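Local coordinates for protein putative LacI-family transcriptional regulator (Bacteroides fragilis, PDB 3GBV) that probably acts as a LacI-family transcriptional regulator, sensing a small ligand through a periplasmic-binding-protein-like domain to control DNA binding, at residues K8-C13 with N42-I47. Residues are numbered along the deposited sequence; the frame is centred on the assembly and turned at random.
Sequences KYTFAC and NISANI
The Phe11 ring and Ile43 meet obliquely, through ring atom CE2. Phe11 CE2 lies 3.9 Å from Ile43 CB and about as near to the CG2 branch. Phe11 CG stands beside its own backbone N (chi1 -56°), which sends the ring back along the strand toward Ile43. The Tyr9 ring has the carbonyl O of Asn42 at its edge, near the ring plane. Tyr9 touches Ile43 mainly through the root of its side chain, CB to Ile43 CG2 at 3.6 Å, while the phenol leads away. On the same side of the sheet, Cys13 SG packs on Ala45 CB at 4.1 Å.

The face with Thr10, Ser44 and Asn46 is more polar. Lys8 reaches along the strand and lays its CE against Ser44 OG at 3.2 Å. Ser44 OG also makes a weak bond to Tyr9 O. That oxygen takes its main bond from Ser44 N, at 2.8 Å. Between the strands, Phe11 N to Ser44 O, Asn46 N to Phe11 O and Cys13 N to Asn46 O continue the parallel ladder. A weak bond from Tyr9 N to Asn42 O begins it.

The two strands belong to the beta-alpha-beta unit of strand 9-16, helix 23-37 and strand 43-50. This is the right-handed crossover that starts the N-terminal lobe, consistent with the periplasmic-binding-protein fold of LacI-type regulators. Helix 23-37 covers Cys13 and Ala45 through Ile31, and helix 254-270 covers Phe11 and Ile43 through Cys266. Strand 43-50 is outermost in this parallel sheet within the chain, whereas strand 9-16 bonds on its other edge to strand 72-75.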
ATOM      1  N   LYS A   8     -23.251 -20.228  22.624  1.00 53.82           N
ATOM      2  CA  LYS A   8     -22.406 -19.730  21.541  1.00 51.81           C
ATOM      3  C   LYS A   8     -21.409 -18.682  22.021  1.00 50.19           C
ATOM      4  O   LYS A   8     -21.439 -18.253  23.176  1.00 50.11           O
ATOM      5  CB  LYS A   8     -23.268 -19.125  20.426  1.00 52.06           C
ATOM      6  CG  LYS A   8     -24.066 -17.894  20.846  1.00 54.46           C
ATOM      7  CD  LYS A   8     -24.733 -17.223  19.644  1.00 56.66           C
ATOM      8  CE  LYS A   8     -25.437 -15.912  20.012  1.00 56.41           C
ATOM      9  NZ  LYS A   8     -26.704 -16.106  20.779  1.00 58.20           N
ATOM     10  N   TYR A   9     -20.514 -18.282  21.124  1.00 47.70           N
ATOM     11  CA  TYR A   9     -19.526 -17.259  21.433  1.00 45.04           C
ATOM     12  C   TYR A   9     -20.077 -15.943  20.909  1.00 43.19           C
ATOM     13  O   TYR A   9     -20.504 -15.857  19.754  1.00 41.98           O
ATOM     14  CB  TYR A   9     -18.190 -17.570  20.756  1.00 45.64           C
ATOM     15  CG  TYR A   9     -17.346 -18.576  21.499  1.00 44.44           C
ATOM     16  CD1 TYR A   9     -16.778 -18.264  22.736  1.00 44.13           C
ATOM     17  CD2 TYR A   9     -17.112 -19.840  20.965  1.00 45.10           C
ATOM     18  CE1 TYR A   9     -15.994 -19.198  23.425  1.00 46.04           C
ATOM     19  CE2 TYR A   9     -16.336 -20.778  21.639  1.00 45.97           C
ATOM     20  CZ  TYR A   9     -15.779 -20.456  22.865  1.00 47.27           C
ATOM     21  OH  TYR A   9     -15.016 -21.399  23.527  1.00 49.83           O
ATOM     22  N   THR A  10     -20.075 -14.926  21.762  1.00 40.78           N
ATOM     23  CA  THR A  10     -20.595 -13.619  21.384  1.00 40.45           C
ATOM     24  C   THR A  10     -19.563 -12.514  21.578  1.00 36.25           C
ATOM     25  O   THR A  10     -19.081 -12.295  22.687  1.00 33.72           O
ATOM     26  CB  THR A  10     -21.862 -13.282  22.206  1.00 43.39           C
ATOM     27  OG1 THR A  10     -22.817 -14.343  22.058  1.00 46.51           O
ATOM     28  CG2 THR A  10     -22.492 -11.984  21.717  1.00 45.94           C
ATOM     29  N   PHE A  11     -19.219 -11.832  20.489  1.00 33.51           N
ATOM     30  CA  PHE A  11     -18.249 -10.746  20.542  1.00 32.42           C
ATOM     31  C   PHE A  11     -18.975  -9.437  20.307  1.00 31.21           C
ATOM     32  O   PHE A  11     -19.522  -9.210  19.229  1.00 29.09           O
ATOM     33  CB  PHE A  11     -17.167 -10.920  19.472  1.00 32.99           C
ATOM     34  CG  PHE A  11     -16.436 -12.233  19.545  1.00 33.55           C
ATOM     35  CD1 PHE A  11     -15.946 -12.712  20.760  1.00 32.45           C
ATOM     36  CD2 PHE A  11     -16.210 -12.975  18.390  1.00 32.40           C
ATOM     37  CE1 PHE A  11     -15.239 -13.911  20.818  1.00 32.39           C
ATOM     38  CE2 PHE A  11     -15.506 -14.171  18.435  1.00 34.39           C
ATOM     39  CZ  PHE A  11     -15.017 -14.643  19.655  1.00 33.11           C
ATOM     40  N   ALA A  12     -18.989  -8.576  21.318  1.00 31.25           N
ATOM     41  CA  ALA A  12     -19.664  -7.289  21.188  1.00 32.45           C
ATOM     42  C   ALA A  12     -18.723  -6.272  20.543  1.00 32.25           C
ATOM     43  O   ALA A  12     -17.623  -6.034  21.041  1.00 33.49           O
ATOM     44  CB  ALA A  12     -20.122  -6.798  22.562  1.00 29.55           C
ATOM     45  N   CYS A  13     -19.154  -5.676  19.438  1.00 31.43           N
ATOM     46  CA  CYS A  13     -18.337  -4.684  18.743  1.00 33.12           C
ATOM     47  C   CYS A  13     -18.978  -3.309  18.890  1.00 32.26           C
ATOM     48  O   CYS A  13     -20.032  -3.043  18.318  1.00 34.47           O
ATOM     49  CB  CYS A  13     -18.211  -5.047  17.260  1.00 32.72           C
ATOM     50  SG  CYS A  13     -17.724  -6.776  16.967  1.00 34.11           S
ATOM     51  N   ASN A  42     -18.979 -21.445  15.600  1.00 53.56           N
ATOM     52  CA  ASN A  42     -20.228 -20.783  15.936  1.00 54.00           C
ATOM     53  C   ASN A  42     -20.034 -19.555  16.818  1.00 51.90           C
ATOM     54  O   ASN A  42     -20.220 -19.617  18.037  1.00 49.89           O
ATOM     55  CB  ASN A  42     -21.162 -21.782  16.619  1.00 56.86           C
ATOM     56  CG  ASN A  42     -21.373 -23.040  15.784  1.00 60.29           C
ATOM     57  OD1 ASN A  42     -21.853 -22.975  14.644  1.00 61.37           O
ATOM     58  ND2 ASN A  42     -21.008 -24.193  16.345  1.00 61.21           N
ATOM     59  N   ILE A  43     -19.654 -18.449  16.183  1.00 49.79           N
ATOM     60  CA  ILE A  43     -19.441 -17.180  16.870  1.00 47.69           C
ATOM     61  C   ILE A  43     -20.377 -16.146  16.266  1.00 46.92           C
ATOM     62  O   ILE A  43     -20.764 -16.260  15.104  1.00 47.62           O
ATOM     63  CB  ILE A  43     -17.999 -16.664  16.685  1.00 46.60           C
ATOM     64  CG1 ILE A  43     -17.705 -16.474  15.196  1.00 45.87           C
ATOM     65  CG2 ILE A  43     -17.011 -17.633  17.310  1.00 47.18           C
ATOM     66  CD1 ILE A  43     -16.402 -15.774  14.909  1.00 45.71           C
ATOM     67  N   SER A  44     -20.743 -15.139  17.051  1.00 45.12           N
ATOM     68  CA  SER A  44     -21.613 -14.086  16.551  1.00 43.62           C
ATOM     69  C   SER A  44     -21.115 -12.726  17.016  1.00 42.83           C
ATOM     70  O   SER A  44     -20.796 -12.520  18.191  1.00 41.94           O
ATOM     71  CB  SER A  44     -23.063 -14.306  17.004  1.00 44.23           C
ATOM     72  OG  SER A  44     -23.194 -14.278  18.412  1.00 45.51           O
ATOM     73  N   ALA A  45     -21.036 -11.800  16.073  1.00 41.95           N
ATOM     74  CA  ALA A  45     -20.579 -10.459  16.365  1.00 42.34           C
ATOM     75  C   ALA A  45     -21.791  -9.568  16.540  1.00 42.60           C
ATOM     76  O   ALA A  45     -22.570  -9.376  15.602  1.00 42.44           O
ATOM     77  CB  ALA A  45     -19.723  -9.949  15.230  1.00 41.83           C
ATOM     78  N   ASN A  46     -21.954  -9.037  17.747  1.00 41.58           N
ATOM     79  CA  ASN A  46     -23.072  -8.155  18.028  1.00 41.51           C
ATOM     80  C   ASN A  46     -22.615  -6.702  17.949  1.00 40.43           C
ATOM     81  O   ASN A  46     -22.010  -6.161  18.879  1.00 40.15           O
ATOM     82  CB  ASN A  46     -23.667  -8.455  19.404  1.00 43.75           C
ATOM     83  CG  ASN A  46     -24.785  -7.505  19.762  1.00 46.46           C
ATOM     84  OD1 ASN A  46     -25.586  -7.129  18.905  1.00 48.72           O
ATOM     85  ND2 ASN A  46     -24.855  -7.116  21.030  1.00 47.43           N
ATOM     86  N   ILE A  47     -22.914  -6.079  16.819  1.00 38.56           N
ATOM     87  CA  ILE A  47     -22.533  -4.702  16.592  1.00 38.79           C
ATOM     88  C   ILE A  47     -23.548  -3.731  17.167  1.00 38.01           C
ATOM     89  O   ILE A  47     -24.738  -3.827  16.885  1.00 37.39           O
ATOM     90  CB  ILE A  47     -22.405  -4.409  15.087  1.00 38.93           C
ATOM     91  CG1 ILE A  47     -21.420  -5.390  14.446  1.00 38.81           C
ATOM     92  CG2 ILE A  47     -21.961  -2.966  14.881  1.00 39.13           C
ATOM     93  CD1 ILE A  47     -21.301  -5.241  12.939  1.00 37.98           C
TER